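PDB 6AGI: calcium uptake protein 3, mitochondrial from Homo sapiens, which senses calcium through its EF-hand domains and regulates the mitochondrial calcium uniporter channel, forming a disulfide-linked heterodimer with MICU1. Local coordinates for residues I351-D355 and K356-L360; S341-L344 and V345-F349; L242-E245 and F246-S250. All blocks are in the same frame, centred on the assembly; numbering follows the deposited sequence.

Interaction 1: residues I351-D355 and K356-L360; sequences IFDVD and KDDQL. With CA (calcium ion), chain G.
From Phe352, which touches Leu360, the chain leaves its helix, circles a calcium ion and enters a short, weakly bonded strand. Asp353 is the first residue to depart from helical angles. It is also the centre of an inverse gamma turn, with a weak bond from Val354 N back to Phe352 O. Lys356 and Asp358 both have positive phi (69° and 57°), and these two left-handed residues help bend the loop round the ion. This is the first part of the calcium-binding loop of EF-hand 3.

Asp353 does two jobs. Asp353 OD1 binds the calcium at 2.4 Å. Asp353 OD1 also accepts Asp357 N at 3.1 Å through its syn lone pair, and a weak bond from Lys356 N. Asp353 OD2 accepts Asp358 N at 2.8 Å, met from above the carboxylate plane. CG lies anti to the backbone N (chi1 159°), which turns the carboxylate toward the amides of Lys356 to Asp358.

Asp357 binds the ion through OD1 at 2.2 Å, with OD2 a longer ligand at 2.8 Å. Gln359 gives its main-chain O to the calcium at 2.1 Å, while its side chain lies against Ser322. Asp355 also binds the ion through both oxygens. The model sets its OD1 too close to Asp353 OD1, so the finer placing of both carboxylates is doubtful.

Beside the site, Leu360 CD2 packs on Phe352 CB at 3.8 Å. The Phe352 ring meets Phe365, and the backbone of Leu360 pairs with Ile323. Glu364 completes the calcium site.

All the ligands are oxygens, most of them from carboxylates. Such a crowd of negative charge would probably repel itself without the cation, which is consistent with a loop that responds to calcium.

Interaction 2: residues S341-L344 and V345-F349; sequences SPHL and VNTVF
His343 and Thr347 meet one turn apart on the first helix of EF-hand 3, whose N-cap is Ser341. The carbonyl O of His343 is gripped twice. Thr347 N reaches His343 O at 2.8 Å in the usual helical bond, and Thr347 OG1 donates to His343 O at 2.8 Å from the opposite face of the carbonyl plane. OG1 can reach back because it stands anti to its own carbonyl carbon (chi1 -60°). This fixes the rotation of the threonine side chain.

Thr347 OG1 also lies over one face of the His343 imidazole, offset toward the rim, 3.5 Å from His343 NE2. No bond joins these two atoms. NE2 instead has a weak hydrogen bond to Glu258. His343 and Thr347 both touch Ile291.

On another side of the helix, Leu344 CD1 approaches Val348 CG2 only loosely, at 4.5 Å. Leu344 packs outward on Phe261 of helix 258-265. Val345 leans on Gln325 of helix 325-336, and the Phe349 ring meets Phe328 edge-to-face.

The turn follows directly on the capped start of the helix. Ser341 O takes Val345 N at 3.0 Å, and Ser341 OG caps Leu344 N at 2.9 Å with an N-H...O angle of 158°.

Interaction 3: residues L242-E245 and F246-S250; sequences LEIE and FLSYS
Ile244 O is held by two donors from Ser248. Ser248 OG bonds Ile244 O at 2.6 Å, and Ser248 N bonds it at 2.9 Å. They reach it from opposite faces of the carbonyl plane. The serine hydroxyl thus folds back on its own helix, one turn earlier, and its rotation is fixed there.

Glu245 and Tyr249 lie side by side and point the same way. The glutamate chain bends at chi2 (-74°), which brings its carboxylate alongside the ring. Glu245 OE1 comes 3.5 Å from Tyr249 CE1, and the carboxylate and ring planes are 66° apart. Glu245 O sits in the ring plane at its edge, near Tyr249 CD1. The backbone bond from Tyr249 N to Glu245 O is weak, at 3.2 Å. Tyr249 N also donates to Phe246 O at 2.7 Å, and Ser250 N shares that acceptor. An alanine at Tyr249 removes the ring beside Glu245, whose carboxylate would probably be less confined, while Ile256 would be likely to lose a packing partner.

On another flank, Leu247 lays CG and CD1 against the carbonyl of Glu243. The carboxylate of Glu243 turns away to a salt bridge with Arg80.

The turn lies in helix 227-250, with different parts of the fold against its sides. Ile244 meets helix 35-43. Phe246 sets its ring edge-to-face with Phe293 and Phe296 of helix 293-304. Tyr249 touches Ile256 of strand 255-256 and Asp260 and Ile264 of helix 258-265.

Along the chain interaction 3 comes first, in helix 227-250. Interaction 2 follows in helix 342-352, and interaction 1 runs from the end of that helix to strand 359-360. The three are in series; none nests in or crosses another. Interactions 2 and 3 each span a helical turn. Interaction 1 folds the first part of the calcium loop round the ion; Glu364 follows later in the chain. Interactions 1 and 2 touch: Phe349 packs its CE1 on Leu360 CD1 at 3.4 Å, joining the entering helix to the strand. Interaction 3 stands apart, its centre about 27 Å from that of interaction 1. All three regions still place side chains against helix 258-265.

Interaction 1: residues I351-D355 and K356-L360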
ATOM      1  N   ILE B 351       2.375  24.147   0.054  1.00 46.83           N
ATOM      2  CA  ILE B 351       1.860  23.686  -1.229  1.00 45.92           C
ATOM      3  C   ILE B 351       0.455  23.106  -1.073  1.00 57.88           C
ATOM      4  O   ILE B 351      -0.467  23.488  -1.799  1.00 68.68           O
ATOM      5  CB  ILE B 351       2.837  22.679  -1.862  1.00 42.34           C
ATOM      6  CG1 ILE B 351       4.137  23.376  -2.240  1.00 43.73           C
ATOM      7  CG2 ILE B 351       2.247  22.037  -3.098  1.00 41.40           C
ATOM      8  CD1 ILE B 351       5.219  22.404  -2.631  1.00 42.38           C
ATOM      9  N   PHE B 352       0.251  22.219  -0.089  1.00 52.98           N
ATOM     10  CA  PHE B 352      -0.989  21.443   0.014  1.00 53.33           C
ATOM     11  C   PHE B 352      -2.015  21.953   1.026  1.00 58.62           C
ATOM     12  O   PHE B 352      -3.173  21.518   0.968  1.00 58.48           O
ATOM     13  CB  PHE B 352      -0.700  19.980   0.374  1.00 42.82           C
ATOM     14  CG  PHE B 352       0.138  19.258  -0.626  1.00 39.93           C
ATOM     15  CD1 PHE B 352      -0.452  18.607  -1.696  1.00 45.83           C
ATOM     16  CD2 PHE B 352       1.514  19.227  -0.504  1.00 40.93           C
ATOM     17  CE1 PHE B 352       0.316  17.923  -2.628  1.00 47.15           C
ATOM     18  CE2 PHE B 352       2.292  18.548  -1.427  1.00 50.41           C
ATOM     19  CZ  PHE B 352       1.693  17.891  -2.492  1.00 50.14           C
ATOM     20  N   ASP B 353      -1.628  22.794   1.979  1.00 50.56           N
ATOM     21  CA  ASP B 353      -2.576  23.200   3.011  1.00 53.50           C
ATOM     22  C   ASP B 353      -3.391  24.356   2.424  1.00 59.21           C
ATOM     23  O   ASP B 353      -2.956  25.508   2.384  1.00 65.89           O
ATOM     24  CB  ASP B 353      -1.837  23.584   4.288  1.00 57.58           C
ATOM     25  CG  ASP B 353      -2.637  24.481   5.218  1.00 57.98           C
ATOM     26  OD1 ASP B 353      -3.872  24.330   5.322  1.00 59.69           O
ATOM     27  OD2 ASP B 353      -2.002  25.356   5.842  1.00 59.55           O
ATOM     28  N   VAL B 354      -4.482  23.941   1.780  1.00 60.85           N
ATOM     29  CA  VAL B 354      -5.468  24.805   1.142  1.00 69.71           C
ATOM     30  C   VAL B 354      -6.346  25.539   2.142  1.00 78.65           C
ATOM     31  O   VAL B 354      -6.636  26.726   1.989  1.00 91.92           O
ATOM     32  CB  VAL B 354      -6.368  24.012   0.176  1.00 68.29           C
ATOM     33  CG1 VAL B 354      -5.542  23.421  -0.956  1.00 60.36           C
ATOM     34  CG2 VAL B 354      -7.116  22.918   0.926  1.00 60.37           C
ATOM     35  N   ASP B 355      -6.770  24.806   3.168  1.00 82.14           N
ATOM     36  CA  ASP B 355      -7.627  25.355   4.184  1.00 83.36           C
ATOM     37  C   ASP B 355      -6.845  26.542   4.784  1.00 86.33           C
ATOM     38  O   ASP B 355      -7.447  27.509   5.251  1.00 88.21           O
ATOM     39  CB  ASP B 355      -7.930  24.314   5.260  1.00 81.21           C
ATOM     40  CG  ASP B 355      -6.678  23.813   5.954  1.00109.03           C
ATOM     41  OD1 ASP B 355      -5.574  24.272   5.596  1.00117.22           O
ATOM     42  OD2 ASP B 355      -6.800  22.961   6.859  1.00119.21           O
ATOM     43  N   LYS B 356      -5.508  26.453   4.789  1.00 86.73           N
ATOM     44  CA  LYS B 356      -4.656  27.489   5.405  1.00 81.91           C
ATOM     45  C   LYS B 356      -4.767  27.515   6.939  1.00 81.68           C
ATOM     46  O   LYS B 356      -4.875  28.580   7.547  1.00 90.85           O
ATOM     47  CB  LYS B 356      -5.008  28.879   4.821  1.00 74.92           C
ATOM     48  CG  LYS B 356      -5.282  28.908   3.308  1.00 72.21           C
ATOM     49  CD  LYS B 356      -4.047  29.191   2.463  1.00 74.67           C
ATOM     50  CE  LYS B 356      -4.399  29.358   0.976  1.00 77.34           C
ATOM     51  NZ  LYS B 356      -3.646  30.450   0.285  1.00 82.27           N
ATOM     52  N   ASP B 357      -4.681  26.329   7.569  1.00 71.04           N
ATOM     53  CA  ASP B 357      -4.618  26.201   9.024  1.00 68.66           C
ATOM     54  C   ASP B 357      -3.211  25.923   9.525  1.00 69.57           C
ATOM     55  O   ASP B 357      -3.021  25.741  10.730  1.00 66.80           O
ATOM     56  CB  ASP B 357      -5.486  25.054   9.510  1.00 67.77           C
ATOM     57  CG  ASP B 357      -5.069  23.742   8.895  1.00 97.39           C
ATOM     58  OD1 ASP B 357      -4.077  23.759   8.121  1.00 95.31           O
ATOM     59  OD2 ASP B 357      -5.660  22.689   9.230  1.00 97.49           O
ATOM     60  N   ASP B 358      -2.247  25.801   8.614  1.00 72.34           N
ATOM     61  CA  ASP B 358      -0.933  25.220   8.890  1.00 75.18           C
ATOM     62  C   ASP B 358      -1.069  23.799   9.443  1.00 74.71           C
ATOM     63  O   ASP B 358      -0.311  23.381  10.322  1.00 72.83           O
ATOM     64  CB  ASP B 358      -0.109  26.103   9.833  1.00 77.77           C
ATOM     65  CG  ASP B 358       1.379  26.062   9.514  1.00 79.75           C
ATOM     66  OD1 ASP B 358       1.717  25.844   8.318  1.00 90.62           O
ATOM     67  OD2 ASP B 358       2.200  26.219  10.449  1.00 69.51           O
ATOM     68  N   GLN B 359      -2.038  23.044   8.917  1.00 69.52           N
ATOM     69  CA  GLN B 359      -2.192  21.623   9.229  1.00 66.82           C
ATOM     70  C   GLN B 359      -2.672  20.898   7.975  1.00 63.01           C
ATOM     71  O   GLN B 359      -3.210  21.513   7.055  1.00 64.44           O
ATOM     72  CB  GLN B 359      -3.180  21.390  10.394  1.00 65.14           C
ATOM     73  CG  GLN B 359      -2.717  21.917  11.758  1.00 65.80           C
ATOM     74  CD  GLN B 359      -3.495  21.321  12.919  1.00 69.74           C
ATOM     75  OE1 GLN B 359      -3.015  21.299  14.056  1.00 72.09           O
ATOM     76  NE2 GLN B 359      -4.699  20.828  12.640  1.00 72.78           N
ATOM     77  N   LEU B 360      -2.496  19.580   7.930  1.00 62.25           N
ATOM     78  CA  LEU B 360      -2.876  18.816   6.745  1.00 51.34           C
ATOM     79  C   LEU B 360      -3.893  17.743   7.107  1.00 52.06           C
ATOM     80  O   LEU B 360      -3.664  16.955   8.033  1.00 52.60           O
ATOM     81  CB  LEU B 360      -1.652  18.181   6.088  1.00 44.40           C
ATOM     82  CG  LEU B 360      -1.059  19.134   5.058  1.00 44.52           C
ATOM     83  CD1 LEU B 360       0.316  18.675   4.671  1.00 41.61           C
ATOM     84  CD2 LEU B 360      -1.958  19.226   3.841  1.00 57.43           C
TER
HETATM   85 CA    CA G 602      -4.945  22.511   6.491  1.00 67.60          CA

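Interaction 2: residues S341-L344 and V345-F349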
ATOM      1  N   SER B 341      13.817  17.747   6.121  1.00 49.60           N
ATOM      2  CA  SER B 341      14.181  19.041   6.666  1.00 34.24           C
ATOM      3  C   SER B 341      12.927  19.840   7.025  1.00 41.87           C
ATOM      4  O   SER B 341      11.878  19.685   6.395  1.00 50.06           O
ATOM      5  CB  SER B 341      15.014  19.822   5.667  1.00 34.29           C
ATOM      6  OG  SER B 341      14.235  20.241   4.556  1.00 43.06           O
ATOM      7  N   PRO B 342      13.007  20.712   8.033  1.00 44.33           N
ATOM      8  CA  PRO B 342      11.858  21.580   8.323  1.00 49.90           C
ATOM      9  C   PRO B 342      11.520  22.462   7.157  1.00 52.82           C
ATOM     10  O   PRO B 342      10.369  22.890   7.008  1.00 67.26           O
ATOM     11  CB  PRO B 342      12.323  22.398   9.535  1.00 58.89           C
ATOM     12  CG  PRO B 342      13.360  21.538  10.168  1.00 57.85           C
ATOM     13  CD  PRO B 342      14.089  20.911   9.010  1.00 48.07           C
ATOM     14  N   HIS B 343      12.503  22.777   6.323  1.00 60.89           N
ATOM     15  CA  HIS B 343      12.179  23.507   5.114  1.00 61.75           C
ATOM     16  C   HIS B 343      11.295  22.671   4.192  1.00 45.75           C
ATOM     17  O   HIS B 343      10.285  23.162   3.674  1.00 42.86           O
ATOM     18  CB  HIS B 343      13.442  23.942   4.383  1.00 60.24           C
ATOM     19  CG  HIS B 343      13.135  24.717   3.147  1.00 61.07           C
ATOM     20  ND1 HIS B 343      13.452  24.268   1.884  1.00 60.03           N
ATOM     21  CD2 HIS B 343      12.478  25.890   2.982  1.00 60.76           C
ATOM     22  CE1 HIS B 343      13.029  25.147   0.994  1.00 55.93           C
ATOM     23  NE2 HIS B 343      12.436  26.139   1.633  1.00 61.44           N
ATOM     24  N   LEU B 344      11.652  21.400   3.985  1.00 37.06           N
ATOM     25  CA  LEU B 344      10.844  20.540   3.123  1.00 34.39           C
ATOM     26  C   LEU B 344       9.433  20.398   3.671  1.00 36.11           C
ATOM     27  O   LEU B 344       8.451  20.557   2.938  1.00 35.71           O
ATOM     28  CB  LEU B 344      11.490  19.160   2.978  1.00 33.51           C
ATOM     29  CG  LEU B 344      10.760  18.126   2.104  1.00 33.22           C
ATOM     30  CD1 LEU B 344      10.667  18.619   0.673  1.00 29.45           C
ATOM     31  CD2 LEU B 344      11.452  16.777   2.136  1.00 35.71           C
ATOM     32  N   VAL B 345       9.313  20.142   4.971  1.00 36.17           N
ATOM     33  CA  VAL B 345       7.996  19.990   5.570  1.00 37.29           C
ATOM     34  C   VAL B 345       7.199  21.268   5.404  1.00 54.62           C
ATOM     35  O   VAL B 345       6.036  21.248   4.980  1.00 66.60           O
ATOM     36  CB  VAL B 345       8.117  19.582   7.049  1.00 37.95           C
ATOM     37  CG1 VAL B 345       6.770  19.645   7.709  1.00 39.67           C
ATOM     38  CG2 VAL B 345       8.646  18.159   7.155  1.00 35.35           C
ATOM     39  N   ASN B 346       7.823  22.400   5.712  1.00 52.00           N
ATOM     40  CA  ASN B 346       7.133  23.679   5.601  1.00 60.80           C
ATOM     41  C   ASN B 346       6.689  23.930   4.168  1.00 54.74           C
ATOM     42  O   ASN B 346       5.585  24.443   3.919  1.00 46.54           O
ATOM     43  CB  ASN B 346       8.059  24.784   6.112  1.00 66.89           C
ATOM     44  CG  ASN B 346       7.389  26.136   6.190  1.00 79.83           C
ATOM     45  OD1 ASN B 346       6.329  26.375   5.609  1.00 82.79           O
ATOM     46  ND2 ASN B 346       7.978  27.014   6.987  1.00 91.07           N
ATOM     47  N   THR B 347       7.518  23.527   3.210  1.00 42.33           N
ATOM     48  CA  THR B 347       7.175  23.731   1.817  1.00 41.96           C
ATOM     49  C   THR B 347       5.991  22.860   1.418  1.00 49.71           C
ATOM     50  O   THR B 347       5.048  23.342   0.781  1.00 42.48           O
ATOM     51  CB  THR B 347       8.393  23.468   0.945  1.00 49.89           C
ATOM     52  OG1 THR B 347       9.442  24.373   1.327  1.00 58.36           O
ATOM     53  CG2 THR B 347       8.032  23.714  -0.510  1.00 39.67           C
ATOM     54  N   VAL B 348       6.018  21.575   1.792  1.00 54.89           N
ATOM     55  CA  VAL B 348       4.879  20.696   1.527  1.00 46.37           C
ATOM     56  C   VAL B 348       3.605  21.285   2.114  1.00 40.78           C
ATOM     57  O   VAL B 348       2.550  21.283   1.469  1.00 41.58           O
ATOM     58  CB  VAL B 348       5.135  19.274   2.070  1.00 35.55           C
ATOM     59  CG1 VAL B 348       3.885  18.453   1.964  1.00 35.33           C
ATOM     60  CG2 VAL B 348       6.244  18.592   1.310  1.00 32.91           C
ATOM     61  N   PHE B 349       3.679  21.818   3.334  1.00 46.54           N
ATOM     62  CA  PHE B 349       2.474  22.383   3.939  1.00 55.96           C
ATOM     63  C   PHE B 349       1.969  23.585   3.145  1.00 53.13           C
ATOM     64  O   PHE B 349       0.772  23.681   2.852  1.00 49.57           O
ATOM     65  CB  PHE B 349       2.716  22.732   5.409  1.00 47.14           C
ATOM     66  CG  PHE B 349       2.447  21.583   6.332  1.00 55.95           C
ATOM     67  CD1 PHE B 349       3.060  20.349   6.119  1.00 51.58           C
ATOM     68  CD2 PHE B 349       1.524  21.699   7.363  1.00 57.26           C
ATOM     69  CE1 PHE B 349       2.811  19.273   6.953  1.00 42.94           C
ATOM     70  CE2 PHE B 349       1.262  20.621   8.205  1.00 54.48           C
ATOM     71  CZ  PHE B 349       1.909  19.404   7.991  1.00 53.14           C
TER

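Interaction 3: residues L242-E245 and F246-S250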
ATOM      1  N   LEU B 242      15.635  10.411 -10.722  1.00 13.91           N
ATOM      2  CA  LEU B 242      15.500  11.593  -9.870  1.00 14.45           C
ATOM      3  C   LEU B 242      16.527  12.668 -10.237  1.00 15.14           C
ATOM      4  O   LEU B 242      16.184  13.849 -10.367  1.00 16.04           O
ATOM      5  CB  LEU B 242      15.625  11.210  -8.398  1.00 26.54           C
ATOM      6  CG  LEU B 242      14.440  10.455  -7.775  1.00 28.42           C
ATOM      7  CD1 LEU B 242      14.626  10.285  -6.261  1.00 27.60           C
ATOM      8  CD2 LEU B 242      13.104  11.100  -8.104  1.00 29.15           C
ATOM      9  N   GLU B 243      17.792  12.274 -10.428  1.00 29.90           N
ATOM     10  CA  GLU B 243      18.835  13.229 -10.812  1.00 21.06           C
ATOM     11  C   GLU B 243      18.479  13.955 -12.102  1.00 27.23           C
ATOM     12  O   GLU B 243      18.612  15.181 -12.190  1.00 33.42           O
ATOM     13  CB  GLU B 243      20.181  12.526 -10.990  1.00 25.08           C
ATOM     14  CG  GLU B 243      20.875  12.110  -9.705  1.00 35.70           C
ATOM     15  CD  GLU B 243      22.317  11.741  -9.944  1.00 52.32           C
ATOM     16  OE1 GLU B 243      22.829  12.105 -11.029  1.00 60.70           O
ATOM     17  OE2 GLU B 243      22.923  11.077  -9.071  1.00 56.87           O
ATOM     18  N   ILE B 244      18.031  13.216 -13.124  1.00 22.56           N
ATOM     19  CA  ILE B 244      17.736  13.861 -14.395  1.00 17.11           C
ATOM     20  C   ILE B 244      16.594  14.855 -14.235  1.00 21.35           C
ATOM     21  O   ILE B 244      16.634  15.950 -14.811  1.00 19.05           O
ATOM     22  CB  ILE B 244      17.451  12.814 -15.483  1.00 16.86           C
ATOM     23  CG1 ILE B 244      18.747  12.101 -15.848  1.00 16.65           C
ATOM     24  CG2 ILE B 244      16.843  13.460 -16.725  1.00 17.98           C
ATOM     25  CD1 ILE B 244      18.561  10.693 -16.432  1.00 16.18           C
ATOM     26  N   GLU B 245      15.566  14.521 -13.444  1.00 17.42           N
ATOM     27  CA  GLU B 245      14.492  15.512 -13.295  1.00 22.86           C
ATOM     28  C   GLU B 245      14.999  16.754 -12.563  1.00 19.27           C
ATOM     29  O   GLU B 245      14.882  17.890 -13.065  1.00 20.64           O
ATOM     30  CB  GLU B 245      13.309  14.898 -12.544  1.00 37.26           C
ATOM     31  CG  GLU B 245      12.116  14.397 -13.404  1.00 63.87           C
ATOM     32  CD  GLU B 245      11.248  15.531 -13.988  1.00 83.97           C
ATOM     33  OE1 GLU B 245      10.616  16.269 -13.187  1.00 87.19           O
ATOM     34  OE2 GLU B 245      11.198  15.688 -15.238  1.00 87.52           O
ATOM     35  N   PHE B 246      15.641  16.540 -11.408  1.00 26.26           N
ATOM     36  CA  PHE B 246      16.150  17.649 -10.606  1.00 32.18           C
ATOM     37  C   PHE B 246      17.030  18.563 -11.445  1.00 32.49           C
ATOM     38  O   PHE B 246      16.739  19.760 -11.600  1.00 22.16           O
ATOM     39  CB  PHE B 246      16.922  17.106  -9.390  1.00 26.25           C
ATOM     40  CG  PHE B 246      17.375  18.179  -8.440  1.00 27.32           C
ATOM     41  CD1 PHE B 246      16.519  18.686  -7.477  1.00 37.80           C
ATOM     42  CD2 PHE B 246      18.653  18.695  -8.519  1.00 34.32           C
ATOM     43  CE1 PHE B 246      16.921  19.713  -6.608  1.00 30.54           C
ATOM     44  CE2 PHE B 246      19.065  19.705  -7.651  1.00 45.25           C
ATOM     45  CZ  PHE B 246      18.193  20.221  -6.696  1.00 40.13           C
ATOM     46  N   LEU B 247      18.051  17.976 -12.078  1.00 27.91           N
ATOM     47  CA  LEU B 247      18.985  18.729 -12.904  1.00 21.28           C
ATOM     48  C   LEU B 247      18.276  19.384 -14.081  1.00 28.98           C
ATOM     49  O   LEU B 247      18.700  20.445 -14.551  1.00 42.20           O
ATOM     50  CB  LEU B 247      20.082  17.784 -13.400  1.00 24.42           C
ATOM     51  CG  LEU B 247      21.110  17.231 -12.401  1.00 20.05           C
ATOM     52  CD1 LEU B 247      21.875  16.048 -12.992  1.00 19.33           C
ATOM     53  CD2 LEU B 247      22.083  18.299 -11.977  1.00 21.47           C
ATOM     54  N   SER B 248      17.212  18.758 -14.590  1.00 31.17           N
ATOM     55  CA  SER B 248      16.396  19.390 -15.615  1.00 29.32           C
ATOM     56  C   SER B 248      15.777  20.681 -15.120  1.00 45.14           C
ATOM     57  O   SER B 248      15.344  21.499 -15.942  1.00 54.88           O
ATOM     58  CB  SER B 248      15.294  18.444 -16.103  1.00 27.74           C
ATOM     59  OG  SER B 248      15.826  17.354 -16.842  1.00 28.66           O
ATOM     60  N   TYR B 249      15.689  20.884 -13.799  1.00 41.85           N
ATOM     61  CA  TYR B 249      15.181  22.176 -13.344  1.00 29.35           C
ATOM     62  C   TYR B 249      16.185  23.072 -12.628  1.00 26.91           C
ATOM     63  O   TYR B 249      15.916  24.267 -12.495  1.00 28.83           O
ATOM     64  CB  TYR B 249      13.964  21.987 -12.429  1.00 26.49           C
ATOM     65  CG  TYR B 249      12.779  21.396 -13.162  1.00 33.36           C
ATOM     66  CD1 TYR B 249      12.710  20.028 -13.395  1.00 28.14           C
ATOM     67  CD2 TYR B 249      11.751  22.195 -13.644  1.00 27.54           C
ATOM     68  CE1 TYR B 249      11.651  19.466 -14.060  1.00 36.90           C
ATOM     69  CE2 TYR B 249      10.685  21.636 -14.321  1.00 45.01           C
ATOM     70  CZ  TYR B 249      10.643  20.266 -14.523  1.00 47.59           C
ATOM     71  OH  TYR B 249       9.594  19.665 -15.184  1.00 67.14           O
ATOM     72  N   SER B 250      17.302  22.540 -12.122  1.00 34.13           N
ATOM     73  CA  SER B 250      18.188  23.362 -11.291  1.00 39.20           C
ATOM     74  C   SER B 250      18.912  24.436 -12.090  1.00 39.59           C
ATOM     75  O   SER B 250      19.224  25.502 -11.539  1.00 34.80           O
ATOM     76  CB  SER B 250      19.211  22.499 -10.537  1.00 33.17           C
ATOM     77  OG  SER B 250      19.902  21.587 -11.375  1.00 27.58           O
TER